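Local coordinates for protein tyrosinase (Aspergillus oryzae, PDB 6JU8) that probably oxidises L-tyrosine and L-dopa to L-dopaquinone with molecular oxygen at a dinuclear copper centre, a step of melanin biosynthesis, at residues V97-T105 with M326-N334; T105-E115 with S426-Y437. The protein carries 1 engineered substitution. All blocks are in the same frame, centred on the assembly; numbering follows the deposited sequence. Where two conformers were deposited one is given.

Contact 1 of 2, residues V97-T105 with M326-N334; sequences VHNNYTFPT and MNLEAIHNN. With CU (copper (II) ion), chain C; CU (copper (II) ion), chain D.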
loop_
_atom_site.group_PDB
_atom_site.type_symbol
_atom_site.label_atom_id
_atom_site.label_comp_id
_atom_site.label_asym_id
_atom_site.label_seq_id
_atom_site.Cartn_x
_atom_site.Cartn_y
_atom_site.Cartn_z
ATOM N N VAL A 97 16.653 -23.754 9.162
ATOM C CA VAL A 97 17.279 -23.818 10.480
ATOM C C VAL A 97 17.174 -22.469 11.179
ATOM O O VAL A 97 17.706 -21.472 10.689
ATOM C CB VAL A 97 18.772 -24.195 10.398
ATOM C CG1 VAL A 97 19.390 -24.074 11.783
ATOM C CG2 VAL A 97 18.929 -25.608 9.853
ATOM N N HIS A 98 16.474 -22.451 12.305
ATOM C CA HIS A 98 16.414 -21.315 13.217
ATOM C C HIS A 98 16.836 -21.770 14.605
ATOM O O HIS A 98 16.592 -22.931 14.976
ATOM C CB HIS A 98 15.002 -20.696 13.227
ATOM C CG HIS A 98 14.641 -20.175 11.867
ATOM N ND1 HIS A 98 13.655 -20.770 11.105
ATOM C CD2 HIS A 98 15.125 -19.158 11.112
ATOM C CE1 HIS A 98 13.532 -20.115 9.971
ATOM N NE2 HIS A 98 14.426 -19.140 9.917
ATOM N N ASN A 99 17.462 -20.876 15.345
ATOM C CA ASN A 99 17.899 -21.159 16.722
ATOM C C ASN A 99 18.855 -22.344 16.740
ATOM O O ASN A 99 18.827 -23.170 17.656
ATOM C CB ASN A 99 16.725 -21.418 17.671
ATOM C CG ASN A 99 17.126 -21.288 19.124
ATOM O OD1 ASN A 99 17.826 -20.353 19.518
ATOM N ND2 ASN A 99 16.713 -22.244 19.963
ATOM N N ASN A 100 19.728 -22.428 15.737
ATOM C CA ASN A 100 20.897 -23.306 15.816
ATOM C C ASN A 100 22.050 -22.673 15.064
ATOM O O ASN A 100 21.846 -21.774 14.239
ATOM C CB ASN A 100 20.571 -24.692 15.264
ATOM C CG ASN A 100 21.450 -25.795 15.813
ATOM O OD1 ASN A 100 22.344 -25.557 16.642
ATOM N ND2 ASN A 100 21.194 -27.010 15.349
ATOM N N TYR A 101 23.252 -23.182 15.302
ATOM C CA TYR A 101 24.478 -22.582 14.774
ATOM C C TYR A 101 24.638 -22.729 13.274
ATOM O O TYR A 101 25.477 -22.068 12.666
ATOM C CB TYR A 101 25.695 -23.167 15.512
ATOM C CG TYR A 101 25.464 -23.102 17.005
ATOM C CD1 TYR A 101 25.438 -21.864 17.641
ATOM C CD2 TYR A 101 25.248 -24.253 17.758
ATOM C CE1 TYR A 101 25.225 -21.782 19.008
ATOM C CE2 TYR A 101 25.034 -24.172 19.120
ATOM C CZ TYR A 101 25.013 -22.939 19.735
ATOM O OH TYR A 101 24.797 -22.792 21.085
ATOM N N THR A 102 23.847 -23.605 12.658
ATOM C CA THR A 102 23.783 -23.721 11.204
ATOM C C THR A 102 22.800 -22.732 10.593
ATOM O O THR A 102 22.587 -22.763 9.381
ATOM C CB THR A 102 23.421 -25.179 10.834
ATOM O OG1 THR A 102 22.308 -25.548 11.667
ATOM C CG2 THR A 102 24.569 -26.156 11.077
ATOM N N PHE A 103 22.213 -21.838 11.379
ATOM C CA PHE A 103 21.339 -20.811 10.786
ATOM C C PHE A 103 22.031 -20.098 9.642
ATOM O O PHE A 103 21.443 -19.972 8.552
ATOM C CB PHE A 103 20.874 -19.853 11.899
ATOM C CG PHE A 103 20.399 -18.514 11.393
ATOM C CD1 PHE A 103 19.119 -18.397 10.840
ATOM C CD2 PHE A 103 21.230 -17.391 11.434
ATOM C CE1 PHE A 103 18.662 -17.198 10.330
ATOM C CE2 PHE A 103 20.780 -16.190 10.893
ATOM C CZ PHE A 103 19.518 -16.106 10.319
ATOM N N PRO A 104 23.253 -19.584 9.751
ATOM C CA PRO A 104 23.815 -18.858 8.592
ATOM C C PRO A 104 24.116 -19.761 7.418
ATOM O O PRO A 104 24.025 -19.319 6.259
ATOM C CB PRO A 104 25.118 -18.259 9.155
ATOM C CG PRO A 104 24.890 -18.216 10.644
ATOM C CD PRO A 104 24.115 -19.483 10.952
ATOM N N THR A 105 24.536 -21.016 7.681
ATOM C CA THR A 105 24.969 -21.839 6.540
ATOM C C THR A 105 23.792 -22.458 5.821
ATOM O O THR A 105 23.781 -22.545 4.576
ATOM C CB THR A 105 25.988 -22.900 7.002
ATOM O OG1 THR A 105 25.424 -23.535 8.153
ATOM C CG2 THR A 105 27.303 -22.221 7.380
ATOM N N MET A 326 24.494 -7.779 19.919
ATOM C CA MET A 326 23.448 -8.745 19.603
ATOM C C MET A 326 23.903 -9.642 18.458
ATOM O O MET A 326 24.490 -9.143 17.495
ATOM C CB MET A 326 22.174 -7.986 19.217
ATOM C CG MET A 326 21.000 -8.866 18.840
ATOM S SD MET A 326 19.521 -7.884 18.559
ATOM C CE MET A 326 19.130 -7.314 20.204
ATOM N N ASN A 327 23.655 -10.949 18.537
ATOM C CA ASN A 327 24.110 -11.876 17.501
ATOM C C ASN A 327 23.375 -11.682 16.168
ATOM O O ASN A 327 22.329 -11.035 16.070
ATOM C CB ASN A 327 23.976 -13.310 18.022
ATOM C CG ASN A 327 22.547 -13.749 18.189
ATOM O OD1 ASN A 327 21.863 -14.028 17.213
ATOM N ND2 ASN A 327 22.071 -13.828 19.435
ATOM N N LEU A 328 23.934 -12.279 15.111
ATOM C CA LEU A 328 23.406 -12.147 13.764
ATOM C C LEU A 328 21.946 -12.578 13.641
ATOM O O LEU A 328 21.101 -11.911 13.023
ATOM C CB LEU A 328 24.229 -13.043 12.823
ATOM C CG LEU A 328 23.753 -13.095 11.367
ATOM C CD1 LEU A 328 24.175 -11.817 10.646
ATOM C CD2 LEU A 328 24.321 -14.328 10.677
ATOM N N GLU A 329 21.610 -13.724 14.248
ATOM C CA GLU A 329 20.259 -14.257 14.090
ATOM C C GLU A 329 19.249 -13.352 14.799
ATOM O O GLU A 329 18.172 -13.100 14.248
ATOM C CB GLU A 329 20.181 -15.673 14.654
ATOM C CG GLU A 329 18.849 -16.349 14.376
ATOM C CD GLU A 329 18.808 -17.808 14.779
ATOM O OE1 GLU A 329 19.705 -18.325 15.481
ATOM O OE2 GLU A 329 17.803 -18.444 14.404
ATOM N N ALA A 330 19.589 -12.864 15.984
ATOM C CA ALA A 330 18.711 -11.965 16.742
ATOM C C ALA A 330 18.470 -10.678 15.968
ATOM O O ALA A 330 17.350 -10.152 15.920
ATOM C CB ALA A 330 19.338 -11.704 18.116
ATOM N N ILE A 331 19.526 -10.081 15.399
ATOM C CA ILE A 331 19.322 -8.873 14.598
ATOM C C ILE A 331 18.369 -9.189 13.448
ATOM O O ILE A 331 17.399 -8.485 13.164
ATOM C CB ILE A 331 20.636 -8.287 14.056
ATOM C CG1 ILE A 331 21.531 -7.778 15.200
ATOM C CG2 ILE A 331 20.363 -7.184 13.048
ATOM C CD1 ILE A 331 22.901 -7.299 14.757
ATOM N N HIS A 332 18.665 -10.273 12.732
ATOM C CA HIS A 332 17.854 -10.734 11.610
ATOM C C HIS A 332 16.396 -10.930 11.998
ATOM O O HIS A 332 15.511 -10.621 11.187
ATOM C CB HIS A 332 18.469 -12.036 11.091
ATOM C CG HIS A 332 17.524 -13.107 10.651
ATOM N ND1 HIS A 332 16.915 -13.994 11.524
ATOM C CD2 HIS A 332 17.130 -13.481 9.411
ATOM C CE1 HIS A 332 16.179 -14.848 10.828
ATOM N NE2 HIS A 332 16.281 -14.563 9.522
ATOM N N ASN A 333 16.112 -11.438 13.193
ATOM C CA ASN A 333 14.736 -11.678 13.656
ATOM C C ASN A 333 14.011 -10.359 13.818
ATOM O O ASN A 333 12.836 -10.239 13.439
ATOM C CB ASN A 333 14.793 -12.387 15.013
ATOM C CG ASN A 333 15.217 -13.843 14.972
ATOM O OD1 ASN A 333 15.398 -14.417 13.914
ATOM N ND2 ASN A 333 15.417 -14.400 16.167
ATOM N N ASN A 334 14.677 -9.376 14.403
ATOM C CA ASN A 334 14.075 -8.052 14.550
ATOM C C ASN A 334 13.778 -7.467 13.177
ATOM O O ASN A 334 12.697 -6.898 12.953
ATOM C CB ASN A 334 15.011 -7.156 15.359
ATOM C CG ASN A 334 14.877 -7.418 16.839
ATOM O OD1 ASN A 334 13.937 -6.937 17.479
ATOM N ND2 ASN A 334 15.827 -8.146 17.407
HETATM CU CU CU C . 14.911 -18.886 7.777
HETATM CU CU CU D . 15.044 -14.824 7.745
HETATM O O HOH W 1 14.503 -17.015 8.000
#
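Closest between F103 and E329, whose CA atoms lie 7.4 Å apart, the backbones bring the loop that leads into helix 103-129 against the first turns of helix 328-340. This is the dicopper site of the tyrosinase fold, where each segment supplies one histidine to a different metal. With CG anti to its backbone N (chi1 159°), the F103 ring is carried to helix 328-340, and E329 crosses one face. There E329 CG sits 3.8 Å from the centroid of the F103 ring, a CH-pi contact, and the carboxylate lies nearly parallel to the ring, 8° from its plane. A long acidic chain suits this place, since its methylenes cover the aromatic face while its end reaches the backbone: N99 N donates to E329 OE2 over 2.6 Å, almost straight at 174°, on the syn lone pair. E329 OE1 is held from outside by S303 and T304. The edge of F103 meets the face of H332 in an edge-to-face pair with the ring planes inclined, CZ over the imidazole. L328 CD2 adds apolar cover at the F103 ring edge and against P104 CG. H332 is further fixed by ND1, which donates in the ring plane to E329 O at 3.1 Å. That bond leaves NE2 to the metal: H98 NE2 and H332 NE2 each bind their own copper at 2.2 Å, and one water bridges the two ions.

Contact 2 of 2, residues T105-E115 with S426-Y437; sequences TWHRVYVTLYE and SDDVKDWRSLNY. With CU (copper (II) ion), chain C.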
loop_
_atom_site.group_PDB
_atom_site.type_symbol
_atom_site.label_atom_id
_atom_site.label_comp_id
_atom_site.label_asym_id
_atom_site.label_seq_id
_atom_site.Cartn_x
_atom_site.Cartn_y
_atom_site.Cartn_z
ATOM N N THR A 105 24.536 -21.016 7.681
ATOM C CA THR A 105 24.969 -21.839 6.540
ATOM C C THR A 105 23.792 -22.458 5.821
ATOM O O THR A 105 23.781 -22.545 4.576
ATOM C CB THR A 105 25.988 -22.900 7.002
ATOM O OG1 THR A 105 25.424 -23.535 8.153
ATOM C CG2 THR A 105 27.303 -22.221 7.380
ATOM N N TRP A 106 22.752 -22.852 6.567
ATOM C CA TRP A 106 21.532 -23.308 5.863
ATOM C C TRP A 106 21.048 -22.213 4.938
ATOM O O TRP A 106 20.722 -22.443 3.761
ATOM C CB TRP A 106 20.454 -23.721 6.900
ATOM C CG TRP A 106 19.286 -24.356 6.189
ATOM C CD1 TRP A 106 19.132 -25.696 5.954
ATOM C CD2 TRP A 106 18.154 -23.707 5.622
ATOM N NE1 TRP A 106 17.955 -25.935 5.261
ATOM C CE2 TRP A 106 17.349 -24.716 5.048
ATOM C CE3 TRP A 106 17.746 -22.364 5.522
ATOM C CZ2 TRP A 106 16.150 -24.427 4.389
ATOM C CZ3 TRP A 106 16.554 -22.085 4.876
ATOM C CH2 TRP A 106 15.763 -23.109 4.309
ATOM N N HIS A 107 20.972 -20.969 5.448
ATOM C CA HIS A 107 20.454 -19.888 4.614
ATOM C C HIS A 107 21.413 -19.506 3.506
ATOM O O HIS A 107 20.936 -19.071 2.437
ATOM C CB HIS A 107 20.089 -18.677 5.489
ATOM C CG HIS A 107 18.849 -18.907 6.287
ATOM N ND1 HIS A 107 18.821 -19.533 7.528
ATOM C CD2 HIS A 107 17.553 -18.622 6.020
ATOM C CE1 HIS A 107 17.566 -19.593 7.974
ATOM N NE2 HIS A 107 16.770 -19.055 7.069
ATOM N N ARG A 108 22.722 -19.695 3.661
ATOM C CA ARG A 108 23.663 -19.436 2.579
ATOM C C ARG A 108 23.300 -20.305 1.387
ATOM O O ARG A 108 23.273 -19.827 0.240
ATOM C CB ARG A 108 25.097 -19.701 3.055
ATOM C CG ARG A 108 26.126 -19.573 1.914
ATOM C CD ARG A 108 27.554 -19.432 2.446
ATOM N NE ARG A 108 27.763 -18.123 3.049
ATOM C CZ ARG A 108 28.795 -17.752 3.781
ATOM N NH1 ARG A 108 29.819 -18.561 4.040
ATOM N NH2 ARG A 108 28.820 -16.515 4.281
ATOM N N VAL A 109 23.026 -21.596 1.638
ATOM C CA VAL A 109 22.663 -22.493 0.534
ATOM C C VAL A 109 21.309 -22.114 -0.034
ATOM O O VAL A 109 21.104 -22.123 -1.265
ATOM C CB VAL A 109 22.684 -23.962 0.999
ATOM C CG1 VAL A 109 22.333 -24.892 -0.172
ATOM C CG2 VAL A 109 24.034 -24.398 1.567
ATOM N N TYR A 110 20.343 -21.758 0.811
ATOM C CA TYR A 110 18.991 -21.410 0.342
ATOM C C TYR A 110 19.033 -20.224 -0.600
ATOM O O TYR A 110 18.382 -20.257 -1.662
ATOM C CB TYR A 110 18.132 -21.095 1.557
ATOM C CG TYR A 110 16.637 -21.047 1.360
ATOM C CD1 TYR A 110 15.967 -21.827 0.433
ATOM C CD2 TYR A 110 15.874 -20.198 2.168
ATOM C CE1 TYR A 110 14.588 -21.778 0.294
ATOM C CE2 TYR A 110 14.487 -20.157 2.072
ATOM C CZ TYR A 110 13.849 -20.936 1.113
ATOM O OH TYR A 110 12.475 -20.862 1.046
ATOM N N VAL A 111 19.785 -19.181 -0.230
ATOM C CA VAL A 111 19.870 -17.987 -1.090
ATOM C C VAL A 111 20.532 -18.342 -2.424
ATOM O O VAL A 111 20.115 -17.852 -3.478
ATOM C CB VAL A 111 20.643 -16.877 -0.374
ATOM C CG1 VAL A 111 20.944 -15.696 -1.317
ATOM C CG2 VAL A 111 19.856 -16.369 0.831
ATOM N N THR A 112 21.537 -19.214 -2.398
ATOM C CA THR A 112 22.221 -19.627 -3.620
ATOM C C THR A 112 21.283 -20.434 -4.510
ATOM O O THR A 112 21.306 -20.292 -5.740
ATOM C CB THR A 112 23.447 -20.477 -3.259
ATOM O OG1 THR A 112 24.379 -19.644 -2.554
ATOM C CG2 THR A 112 24.172 -20.994 -4.496
ATOM N N LEU A 113 20.429 -21.278 -3.945
ATOM C CA LEU A 113 19.429 -21.991 -4.742
ATOM C C LEU A 113 18.561 -20.993 -5.508
ATOM O O LEU A 113 18.313 -21.150 -6.701
ATOM C CB LEU A 113 18.569 -22.872 -3.828
ATOM C CG LEU A 113 17.265 -23.424 -4.375
ATOM C CD1 LEU A 113 17.497 -24.344 -5.577
ATOM C CD2 LEU A 113 16.471 -24.169 -3.304
ATOM N N TYR A 114 18.054 -19.979 -4.808
ATOM C CA TYR A 114 17.164 -18.989 -5.429
ATOM C C TYR A 114 17.890 -18.273 -6.566
ATOM O O TYR A 114 17.349 -18.127 -7.658
ATOM C CB TYR A 114 16.751 -17.988 -4.381
ATOM C CG TYR A 114 15.706 -16.952 -4.684
ATOM C CD1 TYR A 114 14.395 -17.281 -4.976
ATOM C CD2 TYR A 114 16.042 -15.597 -4.617
ATOM C CE1 TYR A 114 13.428 -16.319 -5.232
ATOM C CE2 TYR A 114 15.083 -14.631 -4.846
ATOM C CZ TYR A 114 13.789 -14.990 -5.157
ATOM O OH TYR A 114 12.852 -14.010 -5.362
ATOM N N GLU A 115 19.108 -17.830 -6.264
ATOM C CA GLU A 115 19.921 -17.152 -7.278
ATOM C C GLU A 115 20.148 -18.025 -8.508
ATOM O O GLU A 115 20.080 -17.537 -9.651
ATOM C CB GLU A 115 21.260 -16.762 -6.653
ATOM C CG GLU A 115 22.257 -16.078 -7.566
ATOM C CD GLU A 115 23.517 -15.727 -6.793
ATOM O OE1 GLU A 115 23.752 -14.540 -6.539
ATOM O OE2 GLU A 115 24.249 -16.670 -6.400
ATOM N N SER A 426 27.821 -27.634 6.242
ATOM C CA SER A 426 28.290 -26.277 6.458
ATOM C C SER A 426 29.687 -26.070 5.908
ATOM O O SER A 426 29.962 -25.020 5.305
ATOM C CB SER A 426 28.258 -25.968 7.968
ATOM O OG SER A 426 26.898 -25.881 8.401
ATOM N N ASP A 427 30.600 -27.048 6.073
ATOM C CA ASP A 427 31.957 -26.820 5.566
ATOM C C ASP A 427 31.977 -26.634 4.055
ATOM O O ASP A 427 32.893 -25.997 3.528
ATOM C CB ASP A 427 32.846 -28.004 5.943
ATOM C CG ASP A 427 33.354 -27.953 7.359
ATOM O OD1 ASP A 427 33.360 -26.878 7.973
ATOM O OD2 ASP A 427 33.814 -28.980 7.877
ATOM N N ASP A 428 30.993 -27.151 3.323
ATOM C CA ASP A 428 30.915 -26.989 1.872
ATOM C C ASP A 428 30.788 -25.529 1.455
ATOM O O ASP A 428 31.224 -25.174 0.361
ATOM C CB ASP A 428 29.739 -27.756 1.265
ATOM C CG ASP A 428 29.824 -29.249 1.488
ATOM O OD1 ASP A 428 30.945 -29.800 1.541
ATOM O OD2 ASP A 428 28.766 -29.895 1.618
ATOM N N VAL A 429 30.220 -24.711 2.353
ATOM C CA VAL A 429 29.978 -23.312 1.991
ATOM C C VAL A 429 30.734 -22.347 2.879
ATOM O O VAL A 429 30.419 -21.150 2.916
ATOM C CB VAL A 429 28.467 -22.981 1.961
ATOM C CG1 VAL A 429 27.795 -23.873 0.932
ATOM C CG2 VAL A 429 27.846 -23.123 3.355
ATOM N N LYS A 430 31.753 -22.817 3.598
ATOM C CA LYS A 430 32.585 -21.906 4.401
ATOM C C LYS A 430 33.169 -20.809 3.531
ATOM O O LYS A 430 33.195 -19.623 3.884
ATOM C CB LYS A 430 33.700 -22.725 5.074
ATOM C CG LYS A 430 34.656 -21.897 5.930
ATOM C CD LYS A 430 35.934 -22.674 6.218
ATOM C CE LYS A 430 35.712 -23.700 7.317
ATOM N NZ LYS A 430 36.974 -24.432 7.653
ATOM N N ASP A 431 33.661 -21.195 2.345
ATOM C CA ASP A 431 34.110 -20.192 1.377
ATOM C C ASP A 431 32.972 -19.933 0.394
ATOM O O ASP A 431 32.720 -20.771 -0.485
ATOM C CB ASP A 431 35.360 -20.684 0.641
ATOM C CG ASP A 431 35.918 -19.629 -0.297
ATOM O OD1 ASP A 431 35.338 -18.531 -0.433
ATOM O OD2 ASP A 431 36.949 -19.924 -0.933
ATOM N N TRP A 432 32.274 -18.835 0.570
ATOM C CA TRP A 432 31.110 -18.533 -0.264
ATOM C C TRP A 432 31.546 -18.434 -1.723
ATOM O O TRP A 432 30.726 -18.623 -2.622
ATOM C CB TRP A 432 30.403 -17.261 0.236
ATOM C CG TRP A 432 31.346 -16.092 0.230
ATOM C CD1 TRP A 432 31.535 -15.206 -0.796
ATOM C CD2 TRP A 432 32.226 -15.691 1.290
ATOM N NE1 TRP A 432 32.498 -14.277 -0.422
ATOM C CE2 TRP A 432 32.930 -14.560 0.850
ATOM C CE3 TRP A 432 32.479 -16.209 2.576
ATOM C CZ2 TRP A 432 33.881 -13.903 1.645
ATOM C CZ3 TRP A 432 33.426 -15.556 3.355
ATOM C CH2 TRP A 432 34.111 -14.432 2.889
ATOM N N ARG A 433 32.821 -18.163 -1.983
ATOM C CA ARG A 433 33.279 -17.999 -3.357
ATOM C C ARG A 433 33.228 -19.325 -4.098
ATOM O O ARG A 433 33.234 -19.373 -5.334
ATOM C CB ARG A 433 34.673 -17.363 -3.405
ATOM C CG ARG A 433 34.641 -15.905 -2.948
ATOM C CD ARG A 433 35.989 -15.431 -2.415
ATOM N NE ARG A 433 36.161 -15.993 -1.070
ATOM C CZ ARG A 433 36.549 -15.462 0.075
ATOM N NH1 ARG A 433 36.883 -14.179 0.184
ATOM N NH2 ARG A 433 36.615 -16.225 1.169
ATOM N N SER A 434 33.154 -20.427 -3.346
ATOM C CA SER A 434 33.017 -21.708 -4.052
ATOM C C SER A 434 31.663 -21.808 -4.744
ATOM O O SER A 434 31.509 -22.659 -5.618
ATOM C CB SER A 434 33.200 -22.888 -3.098
ATOM O OG SER A 434 32.151 -22.896 -2.162
ATOM N N LEU A 435 30.704 -20.961 -4.367
ATOM C CA LEU A 435 29.385 -20.912 -5.002
ATOM C C LEU A 435 29.345 -19.865 -6.110
ATOM O O LEU A 435 28.288 -19.547 -6.642
ATOM C CB LEU A 435 28.317 -20.618 -3.931
ATOM C CG LEU A 435 28.219 -21.677 -2.827
ATOM C CD1 LEU A 435 27.319 -21.205 -1.692
ATOM C CD2 LEU A 435 27.732 -22.990 -3.433
ATOM N N ASN A 436 30.510 -19.325 -6.440
ATOM C CA ASN A 436 30.734 -18.429 -7.554
ATOM C C ASN A 436 30.021 -17.083 -7.416
ATOM O O ASN A 436 29.463 -16.552 -8.386
ATOM C CB ASN A 436 30.327 -19.053 -8.900
ATOM C CG ASN A 436 31.019 -18.334 -10.047
ATOM O OD1 ASN A 436 32.092 -17.748 -9.858
ATOM N ND2 ASN A 436 30.463 -18.342 -11.255
ATOM N N TYR A 437 30.041 -16.497 -6.235
ATOM C CA TYR A 437 29.652 -15.112 -6.031
ATOM C C TYR A 437 30.591 -14.517 -4.987
ATOM O O TYR A 437 31.286 -15.232 -4.255
ATOM C CB TYR A 437 28.199 -14.965 -5.580
ATOM C CG TYR A 437 27.902 -15.511 -4.195
ATOM C CD1 TYR A 437 28.122 -14.754 -3.066
ATOM C CD2 TYR A 437 27.415 -16.812 -4.031
ATOM C CE1 TYR A 437 27.853 -15.274 -1.799
ATOM C CE2 TYR A 437 27.122 -17.341 -2.782
ATOM C CZ TYR A 437 27.347 -16.553 -1.664
ATOM O OH TYR A 437 27.056 -17.083 -0.423
HETATM CU CU CU C . 14.911 -18.886 7.777
HETATM O O HOH W 2 24.231 -17.331 -0.585
HETATM O O HOH W 3 26.424 -17.849 -7.913
HETATM O O HOH W 1 14.503 -17.015 8.000
#
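R108, V429 and Y437 bury the most surface where helix 103-129 meets the loop 426-437. R108 runs out from the helix with its CG opposite the backbone N (chi1 175°) and bends at chi3, which brings the guanidinium against the loop backbone. Its NH1 donates to V429 O at 2.9 Å, with the acceptor in the guanidinium plane, while W432 CB lies over one face of the group. Arginine suits this site because its aliphatic part packs as well: R108 CD is 3.7 Å from V429 CB. The charge has a second partner, a salt bridge from NE to D380 of helix 371-389. D380 also bonds the hydroxyl of Y437, so one carboxylate holds both residues. V429, a short branched chain, packs against R108, T105 and V109 at once, its CG1 3.9 Å from V109 CG2. Y437 crosses R108 obliquely and sets its OH 3.5 Å from R108 CG; a water donates to both Y437 OH and R108 O. Tyrosine fits here because its ring packs beside T112, whose OG1 lies 3.6 Å from Y437 CE2, while its hydroxyl reaches D380 and the water. At the start of the helix, T105 OG1 and S426 OG share a hydrogen bond of 2.8 Å. The arrangement is that of a copper-binding helix of the tyrosinase central domain, presenting H107 to a copper ion and covered by a later loop.

Overall arrangement
Contacts 1 and 2 have centres about 16 Å apart and share helix 103-129, with T105 belonging to both. Along the chain the segments alternate: 97-105 and 105-115 come first, then 326-334, then 426-437, so contact 1 joins the helix to helix 328-340 and contact 2 joins it to a much later loop. The two meet at one copper ion, bound by H98 from contact 1, H107 from contact 2 and H71; the other ion is held by H332, H336 and H376. Helix 371-389, which carries H376, touches side chains of both contacts. Residues distant in sequence are thereby assembled around the dicopper centre.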